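Local coordinates for probable secreted solute-binding lipoprotein (Streptomyces coelicolor, PDB 3I3V) that probably binds an extracellular solute and delivers it to a membrane transporter, as other secreted solute-binding lipoproteins of its family do, at residues C[276-282]-C[350-356]; C[181-186]-C[205-211]. One frame throughout, in Å; residues are numbered along the deposited sequence.

Contact 1 (C[276-282]-C[350-356]); sequences HDGPTVI and EVSQVLL
Val281 N donates the central backbone bond to Ser352 O in a short parallel pairing, in which strand 352-354 runs beside strand 280-282 with its axis turned by 45°. Three bonds hold the two chains in step: Ser352 N donates to Pro279 O at 2.6 Å, Val281 N to Ser352 O at 2.8 Å and Val354 N to Val281 O at 3.0 Å. Val281 thus bonds through N to Ser352 and through O to Val354, the alternation expected of parallel strands, and the CA-H of Thr280 and of Gln353 lean on the carbonyls of Ser352 and Val281. Pro279 follows a cis peptide bond, and its ring CD rests against Glu350 O.

Apolar contact is concentrated on the face that carries Thr280, Ser352, Ile282 and Val354. Val354 sends its two methyls to different neighbours. CG1, held anti to the carbonyl carbon (chi1 -65°), presses on Thr280 CB at a tight 3.4 Å and also lies over one face of the His276 imidazole, a CH-pi contact 4.1 Å from the ring centroid and 22° off its normal. CG2 meets Ile282 CG1 at 3.7 Å, the two side chains crossing nearly at right angles. Further along, Ile282 CG2 reaches Leu356 CB. On the face of Val281 and Gln353, Val281 CG2 lies beside Val351 CG1 (3.7 Å).

The polar ends on the Val354 side find partners in other parts of the fold: His276 NE2 probably bonds to Gln183 O, and Thr280 OG1 takes a hydrogen bond from Gln180 NE2 on helix 172-182. Backbone bonds therefore set the register, while the imidazole, gripped at NE2 and covered on one face by a methyl, is restrained in its rotation and ties the strand pair to the turn that follows helix 172-182.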
ATOM      1  N   HIS C 276      -6.526 -56.728  18.788  1.00 49.74           N
ATOM      2  CA  HIS C 276      -5.577 -55.648  18.499  1.00 48.84           C
ATOM      3  C   HIS C 276      -4.724 -56.017  17.299  1.00 49.52           C
ATOM      4  O   HIS C 276      -4.480 -57.197  17.051  1.00 49.48           O
ATOM      5  CB  HIS C 276      -4.639 -55.421  19.687  1.00 47.29           C
ATOM      6  CG  HIS C 276      -5.333 -55.363  21.009  1.00 44.77           C
ATOM      7  ND1 HIS C 276      -5.971 -54.232  21.466  1.00 45.51           N
ATOM      8  CD2 HIS C 276      -5.503 -56.306  21.963  1.00 44.21           C
ATOM      9  CE1 HIS C 276      -6.506 -54.480  22.648  1.00 44.21           C
ATOM     10  NE2 HIS C 276      -6.236 -55.731  22.972  1.00 45.22           N
ATOM     11  N   ASP C 277      -4.262 -55.017  16.554  1.00 50.94           N
ATOM     12  CA  ASP C 277      -3.400 -55.303  15.417  1.00 51.20           C
ATOM     13  C   ASP C 277      -2.111 -55.875  16.002  1.00 50.61           C
ATOM     14  O   ASP C 277      -1.340 -56.515  15.294  1.00 50.77           O
ATOM     15  CB  ASP C 277      -3.106 -54.031  14.618  1.00 53.38           C
ATOM     16  CG  ASP C 277      -4.370 -53.320  14.166  1.00 55.72           C
ATOM     17  OD1 ASP C 277      -5.372 -54.008  13.873  1.00 55.76           O
ATOM     18  OD2 ASP C 277      -4.359 -52.068  14.092  1.00 56.69           O
ATOM     19  N   GLY C 278      -1.920 -55.627  17.306  1.00 50.96           N
ATOM     20  CA  GLY C 278      -0.778 -56.102  18.091  1.00 49.11           C
ATOM     21  C   GLY C 278       0.573 -56.274  17.421  1.00 47.58           C
ATOM     22  O   GLY C 278       0.704 -56.001  16.234  1.00 49.92           O
ATOM     23  N   PRO C 279       1.603 -56.753  18.142  1.00 45.63           N
ATOM     24  CA  PRO C 279       1.689 -57.115  19.560  1.00 44.18           C
ATOM     25  C   PRO C 279       1.371 -55.976  20.523  1.00 42.55           C
ATOM     26  O   PRO C 279       1.560 -54.795  20.204  1.00 42.44           O
ATOM     27  CB  PRO C 279       3.125 -57.612  19.694  1.00 44.17           C
ATOM     28  CG  PRO C 279       3.397 -58.184  18.345  1.00 44.40           C
ATOM     29  CD  PRO C 279       2.846 -57.115  17.448  1.00 44.00           C
ATOM     30  N   THR C 280       0.929 -56.342  21.720  1.00 39.13           N
ATOM     31  CA  THR C 280       0.525 -55.372  22.729  1.00 37.01           C
ATOM     32  C   THR C 280       1.569 -54.905  23.730  1.00 36.52           C
ATOM     33  O   THR C 280       2.454 -55.658  24.129  1.00 37.69           O
ATOM     34  CB  THR C 280      -0.660 -55.921  23.554  1.00 36.85           C
ATOM     35  OG1 THR C 280      -0.202 -57.004  24.373  1.00 36.25           O
ATOM     36  CG2 THR C 280      -1.768 -56.439  22.644  1.00 36.23           C
ATOM     37  N   VAL C 281       1.438 -53.644  24.133  1.00 34.16           N
ATOM     38  CA  VAL C 281       2.302 -53.050  25.144  1.00 33.49           C
ATOM     39  C   VAL C 281       1.387 -52.205  26.033  1.00 32.96           C
ATOM     40  O   VAL C 281       0.420 -51.621  25.554  1.00 32.60           O
ATOM     41  CB  VAL C 281       3.401 -52.121  24.538  1.00 34.09           C
ATOM     42  CG1 VAL C 281       4.175 -52.858  23.457  1.00 31.98           C
ATOM     43  CG2 VAL C 281       2.784 -50.847  23.992  1.00 33.75           C
ATOM     44  N   ILE C 282       1.680 -52.158  27.329  1.00 33.23           N
ATOM     45  CA  ILE C 282       0.886 -51.362  28.263  1.00 32.83           C
ATOM     46  C   ILE C 282       1.304 -49.895  28.210  1.00 34.14           C
ATOM     47  O   ILE C 282       2.488 -49.582  28.151  1.00 35.84           O
ATOM     48  CB  ILE C 282       1.064 -51.840  29.735  1.00 30.21           C
ATOM     49  CG1 ILE C 282       0.409 -53.202  29.936  1.00 29.22           C
ATOM     50  CG2 ILE C 282       0.461 -50.822  30.706  1.00 27.62           C
ATOM     51  CD1 ILE C 282       0.564 -53.744  31.355  1.00 27.87           C
ATOM     52  N   GLU C 350       3.305 -50.706  14.946  1.00 57.94           N
ATOM     53  CA  GLU C 350       3.611 -52.136  14.915  1.00 58.69           C
ATOM     54  C   GLU C 350       3.394 -52.749  16.290  1.00 56.65           C
ATOM     55  O   GLU C 350       3.705 -53.917  16.514  1.00 57.01           O
ATOM     56  CB  GLU C 350       5.061 -52.392  14.478  1.00 62.02           C
ATOM     57  CG  GLU C 350       5.748 -51.221  13.806  1.00 65.23           C
ATOM     58  CD  GLU C 350       6.161 -50.162  14.801  1.00 68.09           C
ATOM     59  OE1 GLU C 350       7.035 -50.446  15.652  1.00 68.26           O
ATOM     60  OE2 GLU C 350       5.603 -49.049  14.734  1.00 70.11           O
ATOM     61  N   VAL C 351       2.856 -51.949  17.203  1.00 55.18           N
ATOM     62  CA  VAL C 351       2.589 -52.386  18.567  1.00 52.88           C
ATOM     63  C   VAL C 351       1.264 -51.761  19.021  1.00 51.50           C
ATOM     64  O   VAL C 351       1.030 -50.577  18.793  1.00 51.76           O
ATOM     65  CB  VAL C 351       3.772 -51.968  19.489  1.00 52.50           C
ATOM     66  CG1 VAL C 351       3.400 -50.779  20.359  1.00 50.99           C
ATOM     67  CG2 VAL C 351       4.221 -53.153  20.312  1.00 52.50           C
ATOM     68  N   SER C 352       0.397 -52.560  19.641  1.00 49.64           N
ATOM     69  CA  SER C 352      -0.903 -52.068  20.098  1.00 48.56           C
ATOM     70  C   SER C 352      -0.978 -51.790  21.598  1.00 47.97           C
ATOM     71  O   SER C 352      -0.467 -52.557  22.413  1.00 47.07           O
ATOM     72  CB  SER C 352      -2.003 -53.062  19.718  1.00 48.52           C
ATOM     73  OG  SER C 352      -2.090 -53.204  18.311  1.00 49.21           O
ATOM     74  N   GLN C 353      -1.639 -50.690  21.948  1.00 46.71           N
ATOM     75  CA  GLN C 353      -1.794 -50.283  23.342  1.00 44.75           C
ATOM     76  C   GLN C 353      -2.873 -51.052  24.071  1.00 42.86           C
ATOM     77  O   GLN C 353      -3.972 -51.223  23.545  1.00 43.38           O
ATOM     78  CB  GLN C 353      -2.200 -48.811  23.450  1.00 46.33           C
ATOM     79  CG  GLN C 353      -1.212 -47.770  23.009  1.00 46.40           C
ATOM     80  CD  GLN C 353      -1.767 -46.373  23.222  1.00 47.41           C
ATOM     81  OE1 GLN C 353      -2.162 -46.011  24.335  1.00 48.59           O
ATOM     82  NE2 GLN C 353      -1.806 -45.582  22.155  1.00 47.73           N
ATOM     83  N   VAL C 354      -2.563 -51.502  25.282  1.00 39.58           N
ATOM     84  CA  VAL C 354      -3.559 -52.157  26.118  1.00 38.59           C
ATOM     85  C   VAL C 354      -3.577 -51.350  27.410  1.00 37.76           C
ATOM     86  O   VAL C 354      -2.703 -50.516  27.646  1.00 35.39           O
ATOM     87  CB  VAL C 354      -3.253 -53.642  26.395  1.00 38.49           C
ATOM     88  CG1 VAL C 354      -3.329 -54.415  25.093  1.00 37.94           C
ATOM     89  CG2 VAL C 354      -1.896 -53.798  27.058  1.00 39.34           C
ATOM     90  N   LEU C 355      -4.556 -51.593  28.260  1.00 36.75           N
ATOM     91  CA  LEU C 355      -4.658 -50.790  29.456  1.00 37.61           C
ATOM     92  C   LEU C 355      -3.992 -51.261  30.750  1.00 37.91           C
ATOM     93  O   LEU C 355      -3.723 -52.453  30.947  1.00 36.46           O
ATOM     94  CB  LEU C 355      -6.146 -50.471  29.668  1.00 39.40           C
ATOM     95  CG  LEU C 355      -6.927 -50.653  30.958  1.00 41.65           C
ATOM     96  CD1 LEU C 355      -8.339 -50.146  30.724  1.00 42.53           C
ATOM     97  CD2 LEU C 355      -6.963 -52.118  31.359  1.00 42.95           C
ATOM     98  N   LEU C 356      -3.684 -50.283  31.602  1.00 36.66           N
ATOM     99  CA  LEU C 356      -3.096 -50.520  32.914  1.00 35.79           C
ATOM    100  C   LEU C 356      -4.298 -50.521  33.868  1.00 36.30           C
ATOM    101  O   LEU C 356      -4.907 -49.486  34.106  1.00 37.35           O
ATOM    102  CB  LEU C 356      -2.136 -49.394  33.299  1.00 33.32           C
ATOM    103  CG  LEU C 356      -1.631 -49.531  34.746  1.00 34.07           C
ATOM    104  CD1 LEU C 356      -0.868 -50.828  34.876  1.00 30.20           C
ATOM    105  CD2 LEU C 356      -0.748 -48.352  35.136  1.00 33.32           C
TER

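Contact 2 (C[181-186]-C[205-211]); sequences IIQTFL and ARLGIEY
The C-terminal end of helix 172-182 and the 3-10 turn that follows it pack on helix 203-217 in the alpha-helical part of a periplasmic-binding-protein fold. Backbones come closest at Gly208, whose CA lies 3.7 Å from Ile182 O; a CB at this position would collide with that carbonyl, and the absence of one permits Gly208 CA and Ile182 CA to approach to 3.9 Å.

Phe185 flanks this point. Its chi1 of -60° sets CG anti to the carbonyl carbon, and one ring face receives Leu207 CB in a CH-pi contact, 3.9 Å from the centroid, while Thr184 CG2 sits over the centre of the opposite face. Gly208 CA and Tyr211 CB meet the ring at its edge. Ile182 lies alongside Ile209, its CD1 3.7 Å from Ile209 CG1, and this helix-helix seam is extended by helix 383-392, which packs on both isoleucines.

Where helix 172-182 gives way to the turn, Ile181 O accepts from both Thr184 N and Thr184 OG1, the latter at 2.5 Å in the carbonyl plane on a lone pair. The same hydroxyl oxygen stands 3.5 Å from Tyr211 CD2, at the edge of the phenol ring. A valine replacing Thr184 would probably leave Ile181 O with one fewer donor and the turn less firmly fixed beside Tyr211, whose ring Ile181 CG2 also touches.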
ATOM      1  N   ILE C 181      -1.966 -59.935  28.978  1.00 31.41           N
ATOM      2  CA  ILE C 181      -2.171 -61.099  28.125  1.00 31.51           C
ATOM      3  C   ILE C 181      -3.676 -61.356  28.001  1.00 33.60           C
ATOM      4  O   ILE C 181      -4.181 -61.570  26.897  1.00 34.37           O
ATOM      5  CB  ILE C 181      -1.427 -62.345  28.694  1.00 29.32           C
ATOM      6  CG1 ILE C 181       0.081 -62.034  28.785  1.00 29.83           C
ATOM      7  CG2 ILE C 181      -1.642 -63.558  27.787  1.00 28.68           C
ATOM      8  CD1 ILE C 181       0.926 -63.076  29.499  1.00 22.73           C
ATOM      9  N   ILE C 182      -4.401 -61.317  29.115  1.00 32.94           N
ATOM     10  CA  ILE C 182      -5.845 -61.529  29.048  1.00 33.71           C
ATOM     11  C   ILE C 182      -6.448 -60.477  28.111  1.00 35.11           C
ATOM     12  O   ILE C 182      -7.449 -60.717  27.448  1.00 36.46           O
ATOM     13  CB  ILE C 182      -6.515 -61.422  30.457  1.00 33.61           C
ATOM     14  CG1 ILE C 182      -6.204 -62.673  31.282  1.00 31.65           C
ATOM     15  CG2 ILE C 182      -8.037 -61.214  30.320  1.00 34.44           C
ATOM     16  CD1 ILE C 182      -6.770 -62.634  32.684  1.00 33.59           C
ATOM     17  N   GLN C 183      -5.821 -59.311  28.042  1.00 36.13           N
ATOM     18  CA  GLN C 183      -6.329 -58.248  27.182  1.00 35.85           C
ATOM     19  C   GLN C 183      -6.051 -58.478  25.709  1.00 36.70           C
ATOM     20  O   GLN C 183      -6.278 -57.593  24.888  1.00 36.39           O
ATOM     21  CB  GLN C 183      -5.760 -56.891  27.603  1.00 33.13           C
ATOM     22  CG  GLN C 183      -6.495 -56.254  28.772  1.00 32.88           C
ATOM     23  CD  GLN C 183      -5.827 -54.977  29.240  1.00 30.86           C
ATOM     24  OE1 GLN C 183      -4.957 -55.004  30.109  1.00 30.49           O
ATOM     25  NE2 GLN C 183      -6.222 -53.851  28.652  1.00 29.37           N
ATOM     26  N   THR C 184      -5.551 -59.658  25.369  1.00 36.55           N
ATOM     27  CA  THR C 184      -5.290 -59.957  23.971  1.00 38.44           C
ATOM     28  C   THR C 184      -6.633 -59.940  23.236  1.00 40.05           C
ATOM     29  O   THR C 184      -6.698 -59.620  22.051  1.00 39.38           O
ATOM     30  CB  THR C 184      -4.645 -61.349  23.807  1.00 38.77           C
ATOM     31  OG1 THR C 184      -3.390 -61.383  24.504  1.00 38.86           O
ATOM     32  CG2 THR C 184      -4.410 -61.659  22.321  1.00 38.78           C
ATOM     33  N   PHE C 185      -7.699 -60.266  23.966  1.00 40.94           N
ATOM     34  CA  PHE C 185      -9.055 -60.323  23.421  1.00 42.46           C
ATOM     35  C   PHE C 185     -10.017 -59.325  24.066  1.00 43.20           C
ATOM     36  O   PHE C 185     -11.204 -59.606  24.211  1.00 44.93           O
ATOM     37  CB  PHE C 185      -9.622 -61.732  23.602  1.00 41.79           C
ATOM     38  CG  PHE C 185      -8.817 -62.809  22.921  1.00 44.11           C
ATOM     39  CD1 PHE C 185      -8.890 -62.990  21.540  1.00 44.25           C
ATOM     40  CD2 PHE C 185      -7.995 -63.651  23.662  1.00 43.14           C
ATOM     41  CE1 PHE C 185      -8.154 -63.998  20.911  1.00 44.31           C
ATOM     42  CE2 PHE C 185      -7.257 -64.656  23.044  1.00 42.43           C
ATOM     43  CZ  PHE C 185      -7.338 -64.832  21.666  1.00 42.57           C
ATOM     44  N   LEU C 186      -9.513 -58.159  24.447  1.00 43.38           N
ATOM     45  CA  LEU C 186     -10.346 -57.145  25.079  1.00 42.92           C
ATOM     46  C   LEU C 186      -9.963 -55.745  24.615  1.00 44.49           C
ATOM     47  O   LEU C 186      -8.788 -55.373  24.647  1.00 43.74           O
ATOM     48  CB  LEU C 186     -10.207 -57.230  26.605  1.00 41.90           C
ATOM     49  CG  LEU C 186     -10.840 -58.419  27.338  1.00 39.79           C
ATOM     50  CD1 LEU C 186     -10.301 -58.520  28.747  1.00 39.31           C
ATOM     51  CD2 LEU C 186     -12.334 -58.246  27.363  1.00 37.88           C
ATOM     52  N   ALA C 205     -12.502 -62.004  28.120  1.00 44.16           N
ATOM     53  CA  ALA C 205     -11.675 -62.409  29.254  1.00 43.94           C
ATOM     54  C   ALA C 205     -11.520 -63.926  29.292  1.00 44.29           C
ATOM     55  O   ALA C 205     -10.495 -64.446  29.723  1.00 42.53           O
ATOM     56  CB  ALA C 205     -12.297 -61.925  30.555  1.00 43.49           C
ATOM     57  N   ARG C 206     -12.552 -64.630  28.841  1.00 46.31           N
ATOM     58  CA  ARG C 206     -12.542 -66.088  28.827  1.00 48.11           C
ATOM     59  C   ARG C 206     -11.493 -66.554  27.824  1.00 46.23           C
ATOM     60  O   ARG C 206     -10.670 -67.419  28.118  1.00 45.10           O
ATOM     61  CB  ARG C 206     -13.934 -66.609  28.446  1.00 51.90           C
ATOM     62  CG  ARG C 206     -14.198 -68.075  28.777  1.00 57.74           C
ATOM     63  CD  ARG C 206     -14.087 -68.971  27.549  1.00 62.41           C
ATOM     64  NE  ARG C 206     -15.085 -70.042  27.582  1.00 67.25           N
ATOM     65  CZ  ARG C 206     -15.270 -70.939  26.615  1.00 69.73           C
ATOM     66  NH1 ARG C 206     -14.519 -70.909  25.518  1.00 69.39           N
ATOM     67  NH2 ARG C 206     -16.219 -71.863  26.740  1.00 69.81           N
ATOM     68  N   LEU C 207     -11.518 -65.951  26.642  1.00 45.46           N
ATOM     69  CA  LEU C 207     -10.564 -66.285  25.594  1.00 45.80           C
ATOM     70  C   LEU C 207      -9.138 -65.976  26.059  1.00 44.63           C
ATOM     71  O   LEU C 207      -8.242 -66.821  25.948  1.00 44.18           O
ATOM     72  CB  LEU C 207     -10.895 -65.500  24.319  1.00 44.75           C
ATOM     73  CG  LEU C 207     -12.152 -66.002  23.591  1.00 46.88           C
ATOM     74  CD1 LEU C 207     -12.507 -65.082  22.425  1.00 45.69           C
ATOM     75  CD2 LEU C 207     -11.907 -67.424  23.094  1.00 45.87           C
ATOM     76  N   GLY C 208      -8.946 -64.769  26.593  1.00 42.74           N
ATOM     77  CA  GLY C 208      -7.640 -64.348  27.073  1.00 39.59           C
ATOM     78  C   GLY C 208      -7.081 -65.257  28.150  1.00 37.26           C
ATOM     79  O   GLY C 208      -5.876 -65.521  28.190  1.00 34.63           O
ATOM     80  N   ILE C 209      -7.959 -65.739  29.025  1.00 37.12           N
ATOM     81  CA  ILE C 209      -7.549 -66.634  30.100  1.00 36.16           C
ATOM     82  C   ILE C 209      -7.123 -67.975  29.507  1.00 37.14           C
ATOM     83  O   ILE C 209      -6.255 -68.646  30.059  1.00 36.81           O
ATOM     84  CB  ILE C 209      -8.683 -66.850  31.129  1.00 33.98           C
ATOM     85  CG1 ILE C 209      -8.957 -65.546  31.887  1.00 34.44           C
ATOM     86  CG2 ILE C 209      -8.299 -67.950  32.089  1.00 32.22           C
ATOM     87  CD1 ILE C 209      -9.978 -65.671  33.008  1.00 34.33           C
ATOM     88  N   GLU C 210      -7.732 -68.358  28.382  1.00 38.14           N
ATOM     89  CA  GLU C 210      -7.369 -69.611  27.718  1.00 39.53           C
ATOM     90  C   GLU C 210      -5.980 -69.399  27.140  1.00 38.40           C
ATOM     91  O   GLU C 210      -5.062 -70.185  27.369  1.00 36.41           O
ATOM     92  CB  GLU C 210      -8.313 -69.941  26.553  1.00 42.45           C
ATOM     93  CG  GLU C 210      -9.745 -70.308  26.908  1.00 48.12           C
ATOM     94  CD  GLU C 210     -10.572 -70.662  25.665  1.00 52.03           C
ATOM     95  OE1 GLU C 210     -11.801 -70.851  25.801  1.00 53.67           O
ATOM     96  OE2 GLU C 210      -9.989 -70.756  24.554  1.00 52.53           O
ATOM     97  N   TYR C 211      -5.841 -68.317  26.381  1.00 37.21           N
ATOM     98  CA  TYR C 211      -4.572 -67.994  25.761  1.00 36.95           C
ATOM     99  C   TYR C 211      -3.484 -68.022  26.825  1.00 36.55           C
ATOM    100  O   TYR C 211      -2.474 -68.704  26.671  1.00 37.11           O
ATOM    101  CB  TYR C 211      -4.652 -66.621  25.084  1.00 35.09           C
ATOM    102  CG  TYR C 211      -3.369 -66.212  24.397  1.00 36.99           C
ATOM    103  CD1 TYR C 211      -2.595 -67.154  23.706  1.00 36.41           C
ATOM    104  CD2 TYR C 211      -2.928 -64.882  24.427  1.00 35.41           C
ATOM    105  CE1 TYR C 211      -1.413 -66.781  23.062  1.00 36.46           C
ATOM    106  CE2 TYR C 211      -1.753 -64.499  23.786  1.00 34.97           C
ATOM    107  CZ  TYR C 211      -1.001 -65.454  23.108  1.00 37.29           C
ATOM    108  OH  TYR C 211       0.166 -65.080  22.487  1.00 38.81           O
TER

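Contact 2 closes before contact 1 opens along the chain, yet their centres lie about 13 Å apart and they touch directly. The joint is His276 of contact 1, whose NE2 lies 2.7 Å from Gln183 O of contact 2; its CD2 also packs on Thr184 O, at 3.5 Å. The turn after helix 172-182 thus has helix 203-217 on one flank and the edge strand 352-354, with the lead-in to strand 280-284, on another. A backbone bond between Thr184 and Ala275, next to His276, strengthens the link. Both contacts lie on the same side of the chain's centre, contact 2 being farther out, at about 20 Å against 13 Å between centres.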